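Local coordinates for outer membrane protein TP0453 (Treponema pallidum, PDB 3K8G) that alters membrane permeability at acidic pH and might take part in ligand transport at the outer membrane, at residues Y22-V27 with T54-G59; R69-G74 with P115-V120. One frame throughout, in Å; residues are numbered along the deposited sequence.

Contact 1 of 2, residues Y22-V27 with T54-G59; sequences YLYFPV and TTAVYG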
loop_
_atom_site.group_PDB
_atom_site.type_symbol
_atom_site.label_atom_id
_atom_site.label_comp_id
_atom_site.label_asym_id
_atom_site.label_seq_id
_atom_site.Cartn_x
_atom_site.Cartn_y
_atom_site.Cartn_z
ATOM N N TYR A 22 -4.980 1.871 -3.017
ATOM C CA TYR A 22 -3.643 2.116 -3.527
ATOM C C TYR A 22 -2.811 2.568 -2.343
ATOM O O TYR A 22 -3.326 3.284 -1.471
ATOM C CB TYR A 22 -3.636 3.201 -4.633
ATOM C CG TYR A 22 -4.154 2.627 -5.933
ATOM C CD1 TYR A 22 -3.309 1.882 -6.787
ATOM C CD2 TYR A 22 -5.501 2.796 -6.285
ATOM C CE1 TYR A 22 -3.817 1.331 -8.000
ATOM C CE2 TYR A 22 -6.021 2.211 -7.503
ATOM C CZ TYR A 22 -5.169 1.511 -8.324
ATOM O OH TYR A 22 -5.688 0.922 -9.446
ATOM N N LEU A 23 -1.533 2.163 -2.329
ATOM C CA LEU A 23 -0.649 2.448 -1.198
ATOM C C LEU A 23 0.706 2.922 -1.698
ATOM O O LEU A 23 1.200 2.481 -2.729
ATOM C CB LEU A 23 -0.425 1.189 -0.336
ATOM C CG LEU A 23 -1.664 0.428 0.145
ATOM C CD1 LEU A 23 -2.105 -0.619 -0.944
ATOM C CD2 LEU A 23 -1.351 -0.291 1.490
ATOM N N TYR A 24 1.310 3.852 -0.973
ATOM C CA TYR A 24 2.673 4.205 -1.259
ATOM C C TYR A 24 3.425 4.360 0.080
ATOM O O TYR A 24 2.989 5.115 0.955
ATOM C CB TYR A 24 2.698 5.513 -2.069
ATOM C CG TYR A 24 4.071 6.109 -2.137
ATOM C CD1 TYR A 24 5.037 5.589 -2.982
ATOM C CD2 TYR A 24 4.400 7.208 -1.338
ATOM C CE1 TYR A 24 6.351 6.164 -3.024
ATOM C CE2 TYR A 24 5.700 7.784 -1.357
ATOM C CZ TYR A 24 6.644 7.269 -2.213
ATOM O OH TYR A 24 7.894 7.859 -2.223
ATOM N N PHE A 25 4.547 3.646 0.225
ATOM C CA PHE A 25 5.374 3.727 1.442
ATOM C C PHE A 25 6.819 4.095 1.063
ATOM O O PHE A 25 7.509 3.260 0.495
ATOM C CB PHE A 25 5.495 2.350 2.096
ATOM C CG PHE A 25 4.194 1.754 2.594
ATOM C CD1 PHE A 25 3.859 1.815 3.942
ATOM C CD2 PHE A 25 3.367 1.044 1.736
ATOM C CE1 PHE A 25 2.685 1.244 4.424
ATOM C CE2 PHE A 25 2.186 0.469 2.209
ATOM C CZ PHE A 25 1.844 0.568 3.543
ATOM N N PRO A 26 7.287 5.307 1.411
ATOM C CA PRO A 26 8.746 5.501 1.422
ATOM C C PRO A 26 9.337 4.586 2.500
ATOM O O PRO A 26 8.828 4.557 3.603
ATOM C CB PRO A 26 8.924 6.988 1.785
ATOM C CG PRO A 26 7.537 7.562 2.025
ATOM C CD PRO A 26 6.524 6.465 1.921
ATOM N N VAL A 27 10.353 3.794 2.185
ATOM C CA VAL A 27 10.859 2.845 3.195
ATOM C C VAL A 27 11.554 3.579 4.363
ATOM O O VAL A 27 11.342 3.222 5.507
ATOM C CB VAL A 27 11.748 1.755 2.577
ATOM C CG1 VAL A 27 12.364 0.839 3.650
ATOM C CG2 VAL A 27 10.903 0.923 1.562
ATOM N N THR A 54 15.162 -1.557 -0.520
ATOM C CA THR A 54 14.117 -0.839 -1.276
ATOM C C THR A 54 13.996 0.605 -0.784
ATOM O O THR A 54 14.027 0.834 0.421
ATOM C CB THR A 54 12.795 -1.580 -1.108
ATOM O OG1 THR A 54 12.963 -2.912 -1.588
ATOM C CG2 THR A 54 11.613 -0.904 -1.885
ATOM N N THR A 55 13.889 1.571 -1.702
ATOM C CA THR A 55 13.686 2.958 -1.284
ATOM C C THR A 55 12.190 3.304 -1.188
ATOM O O THR A 55 11.801 4.109 -0.324
ATOM C CB THR A 55 14.418 3.990 -2.191
ATOM O OG1 THR A 55 14.000 3.809 -3.538
ATOM C CG2 THR A 55 15.949 3.781 -2.146
ATOM N N ALA A 56 11.362 2.691 -2.051
ATOM C CA ALA A 56 9.927 2.998 -2.065
ATOM C C ALA A 56 9.110 1.810 -2.566
ATOM O O ALA A 56 9.549 1.077 -3.457
ATOM C CB ALA A 56 9.649 4.228 -2.949
ATOM N N VAL A 57 7.939 1.616 -1.959
ATOM C CA VAL A 57 7.039 0.529 -2.327
ATOM C C VAL A 57 5.686 1.148 -2.800
ATOM O O VAL A 57 5.104 1.972 -2.100
ATOM C CB VAL A 57 6.781 -0.416 -1.116
ATOM C CG1 VAL A 57 5.700 -1.479 -1.451
ATOM C CG2 VAL A 57 8.084 -1.161 -0.685
ATOM N N TYR A 58 5.202 0.706 -3.956
ATOM C CA TYR A 58 3.902 1.110 -4.510
ATOM C C TYR A 58 3.022 -0.124 -4.455
ATOM O O TYR A 58 3.476 -1.221 -4.808
ATOM C CB TYR A 58 4.083 1.534 -5.971
ATOM C CG TYR A 58 5.060 2.651 -6.146
ATOM C CD1 TYR A 58 4.613 3.966 -6.278
ATOM C CD2 TYR A 58 6.438 2.408 -6.157
ATOM C CE1 TYR A 58 5.509 5.022 -6.440
ATOM C CE2 TYR A 58 7.351 3.469 -6.303
ATOM C CZ TYR A 58 6.870 4.769 -6.441
ATOM O OH TYR A 58 7.752 5.826 -6.598
ATOM N N GLY A 59 1.782 0.008 -3.980
ATOM C CA GLY A 59 0.975 -1.178 -3.828
ATOM C C GLY A 59 -0.456 -0.951 -4.304
ATOM O O GLY A 59 -0.956 0.158 -4.281
#
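Tyr24 and Tyr58, directly paired on neighbouring antiparallel strands, run side by side and point the same way. CD1 of Tyr24 lies over one face of the Tyr58 ring, 3.5 Å from CE1 of Tyr58, with the planes inclined at 49°. With CG of Tyr24 anti to its backbone N (chi1 167°), the ring leans toward the partner strand, and its CE1 also meets CB of Ala56 at 3.8 Å. Beneath the rings, Leu23 and Gly59 exchange two backbone hydrogen bonds, and so do Phe25 and Val57; the bond from Phe25 N to Val57 O is 2.9 Å long and close to straight. This ladder belongs to the U-shaped beta-half-barrel around the hydrophobic cavity. On the face of Leu23, Phe25 and Val57, CD1 of Leu23 lies against the glycine backbone, 3.6 Å from Gly59 O. A last bond, Val27 N to Thr55 O, is followed by CG2 of Val27 against CG2 of Thr54 at 4.0 Å. Farther out, Phe25 packs on helix 31-41, one of the amphipathic helices. Tyr24 touches helix 147-153, whose Cys153 O receives a hydrogen bond from Tyr58 OH, and Thr55 and Ala56 both face Ser73 in a classic beta bulge.

Contact 2 of 2, residues R69-G74 with P115-V120; sequences RLFGSG and PHFSCV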
loop_
_atom_site.group_PDB
_atom_site.type_symbol
_atom_site.label_atom_id
_atom_site.label_comp_id
_atom_site.label_asym_id
_atom_site.label_seq_id
_atom_site.Cartn_x
_atom_site.Cartn_y
_atom_site.Cartn_z
ATOM N N ARG A 69 -0.614 -6.345 -5.104
ATOM C CA ARG A 69 0.433 -6.296 -6.107
ATOM C C ARG A 69 1.313 -5.161 -5.715
ATOM O O ARG A 69 0.802 -4.070 -5.462
ATOM C CB ARG A 69 -0.152 -6.024 -7.485
ATOM C CG ARG A 69 -1.237 -7.074 -7.900
ATOM C CD ARG A 69 -1.644 -6.857 -9.376
ATOM N NE ARG A 69 -2.928 -7.531 -9.603
ATOM C CZ ARG A 69 -3.861 -7.104 -10.437
ATOM N NH1 ARG A 69 -3.671 -5.994 -11.168
ATOM N NH2 ARG A 69 -4.991 -7.780 -10.541
ATOM N N LEU A 70 2.626 -5.403 -5.685
ATOM C CA LEU A 70 3.560 -4.435 -5.127
ATOM C C LEU A 70 4.704 -4.223 -6.096
ATOM O O LEU A 70 5.208 -5.148 -6.716
ATOM C CB LEU A 70 4.139 -4.935 -3.782
ATOM C CG LEU A 70 3.091 -5.330 -2.731
ATOM C CD1 LEU A 70 3.650 -6.269 -1.693
ATOM C CD2 LEU A 70 2.542 -4.035 -2.107
ATOM N N PHE A 71 5.139 -2.985 -6.185
ATOM C CA PHE A 71 6.269 -2.640 -6.984
ATOM C C PHE A 71 7.263 -1.860 -6.125
ATOM O O PHE A 71 6.887 -0.894 -5.464
ATOM C CB PHE A 71 5.799 -1.809 -8.184
ATOM C CG PHE A 71 6.906 -1.421 -9.120
ATOM C CD1 PHE A 71 7.112 -2.125 -10.304
ATOM C CD2 PHE A 71 7.721 -0.326 -8.831
ATOM C CE1 PHE A 71 8.127 -1.747 -11.202
ATOM C CE2 PHE A 71 8.762 0.048 -9.715
ATOM C CZ PHE A 71 8.942 -0.655 -10.895
ATOM N N GLY A 72 8.516 -2.312 -6.126
ATOM C CA GLY A 72 9.572 -1.667 -5.302
ATOM C C GLY A 72 10.671 -1.051 -6.154
ATOM O O GLY A 72 11.066 -1.644 -7.142
ATOM N N SER A 73 11.120 0.168 -5.810
ATOM C CA SER A 73 12.311 0.745 -6.441
ATOM C C SER A 73 13.407 0.562 -5.427
ATOM O O SER A 73 13.208 0.880 -4.250
ATOM C CB SER A 73 12.156 2.249 -6.704
ATOM O OG SER A 73 10.980 2.483 -7.458
ATOM N N GLY A 74 14.549 0.040 -5.868
ATOM C CA GLY A 74 15.662 -0.171 -4.953
ATOM C C GLY A 74 16.922 -0.566 -5.693
ATOM O O GLY A 74 17.107 -0.230 -6.864
ATOM N N PRO A 115 17.852 -4.488 -12.267
ATOM C CA PRO A 115 18.520 -4.401 -10.973
ATOM C C PRO A 115 17.955 -3.339 -10.010
ATOM O O PRO A 115 18.285 -3.359 -8.835
ATOM C CB PRO A 115 19.995 -4.129 -11.354
ATOM C CG PRO A 115 20.119 -4.677 -12.796
ATOM C CD PRO A 115 18.781 -4.236 -13.387
ATOM N N HIS A 116 17.106 -2.438 -10.500
ATOM C CA HIS A 116 16.508 -1.422 -9.645
ATOM C C HIS A 116 14.988 -1.552 -9.402
ATOM O O HIS A 116 14.392 -0.650 -8.800
ATOM C CB HIS A 116 16.905 -0.005 -10.117
ATOM C CG HIS A 116 18.389 0.215 -10.113
ATOM N ND1 HIS A 116 19.130 0.343 -11.269
ATOM C CD2 HIS A 116 19.279 0.251 -9.091
ATOM C CE1 HIS A 116 20.406 0.484 -10.958
ATOM N NE2 HIS A 116 20.524 0.429 -9.643
ATOM N N PHE A 117 14.384 -2.656 -9.852
ATOM C CA PHE A 117 12.909 -2.869 -9.717
ATOM C C PHE A 117 12.629 -4.238 -9.170
ATOM O O PHE A 117 13.274 -5.229 -9.583
ATOM C CB PHE A 117 12.161 -2.891 -11.075
ATOM C CG PHE A 117 12.359 -1.682 -11.931
ATOM C CD1 PHE A 117 12.355 -0.405 -11.384
ATOM C CD2 PHE A 117 12.459 -1.826 -13.309
ATOM C CE1 PHE A 117 12.496 0.720 -12.198
ATOM C CE2 PHE A 117 12.596 -0.710 -14.134
ATOM C CZ PHE A 117 12.619 0.566 -13.573
ATOM N N SER A 118 11.612 -4.322 -8.323
ATOM C CA SER A 118 11.096 -5.610 -7.843
ATOM C C SER A 118 9.561 -5.636 -7.982
ATOM O O SER A 118 8.933 -4.598 -7.880
ATOM C CB SER A 118 11.477 -5.850 -6.386
ATOM O OG SER A 118 11.067 -4.786 -5.522
ATOM N N CYS A 119 8.987 -6.808 -8.267
ATOM C CA CYS A 119 7.523 -6.979 -8.341
ATOM C C CYS A 119 7.130 -8.160 -7.479
ATOM O O CYS A 119 7.735 -9.224 -7.582
ATOM C CB CYS A 119 7.075 -7.250 -9.793
ATOM S SG CYS A 119 7.478 -5.891 -10.939
ATOM N N VAL A 120 6.105 -7.986 -6.652
ATOM C CA VAL A 120 5.661 -9.011 -5.727
ATOM C C VAL A 120 4.157 -9.066 -5.850
ATOM O O VAL A 120 3.483 -8.023 -5.877
ATOM C CB VAL A 120 6.033 -8.662 -4.252
ATOM C CG1 VAL A 120 5.395 -9.646 -3.252
ATOM C CG2 VAL A 120 7.536 -8.623 -4.080
#
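An antiparallel strand pair of the beta-half-barrel brings together 69-74 and 117-120, their axes 4.7 Å apart. Leu70 with Val120 and Gly72 with Ser118 form hydrogen-bonded pairs, and Gly74 N adds a bond to His116 O of 3.0 Å just before strand 117-123 begins. On one face stand Phe71, Ser73, Phe117 and Cys119. The extended first torsion of Phe71 (chi1 -178°) swings its ring toward the neighbouring strand, so that one face lies over Ser118 O. CZ of Phe71 meets CD1 of Phe117 at 3.5 Å, the two planes inclined at 45°, while CD1 of the Phe71 ring lies 3.8 Å from Cys119 SG in an oblique sulfur-aromatic contact. Helix 11-15 packs against Phe71, and helix 130-135 against Cys119. On the other face, CD1 of Leu70 meets CG1 of Val120 at 4.1 Å, and OG of Ser118 sits 3.5 Å from CA of Gly72. That same hydroxyl is hydrogen-bonded to a bound methylpentanediol, probably from the crystallisation liquor, and weakly to Tyr76 OH. At the end of the pair, the edge of the His116 ring faces Gly74 O, with CD2 3.1 Å from that oxygen. The two faces thus differ in chemistry: that of Phe71 and Cys119 packs carbon and sulfur against helices, with Phe117 against the N-terminal loop, whereas the other combines an aliphatic pair with the diol-bound hydroxyl of Ser118.

Overall arrangement
Contact 1 closes before contact 2 opens along the chain, yet their centres lie only 9 Å apart, because strands 54-62 and 67-74 follow each other and are neighbours in the half-barrel. The order across the four is 21-26, 54-62, 67-74, 117-123, every neighbouring pair antiparallel. Probable hydrogen bonds from Tyr58 N to Phe71 O and from Thr55 N to Ser73 O join the inner two strands, and Leu70 packs on Gly59. Amphipathic helices 31-41 and 45-52 fill most of the chain between the segments of contact 1. The cavity opens when these and helix 245-253 move; contact 1, through Phe25, lies against one of them, while contact 2 is covered by helices 11-15 and 130-135.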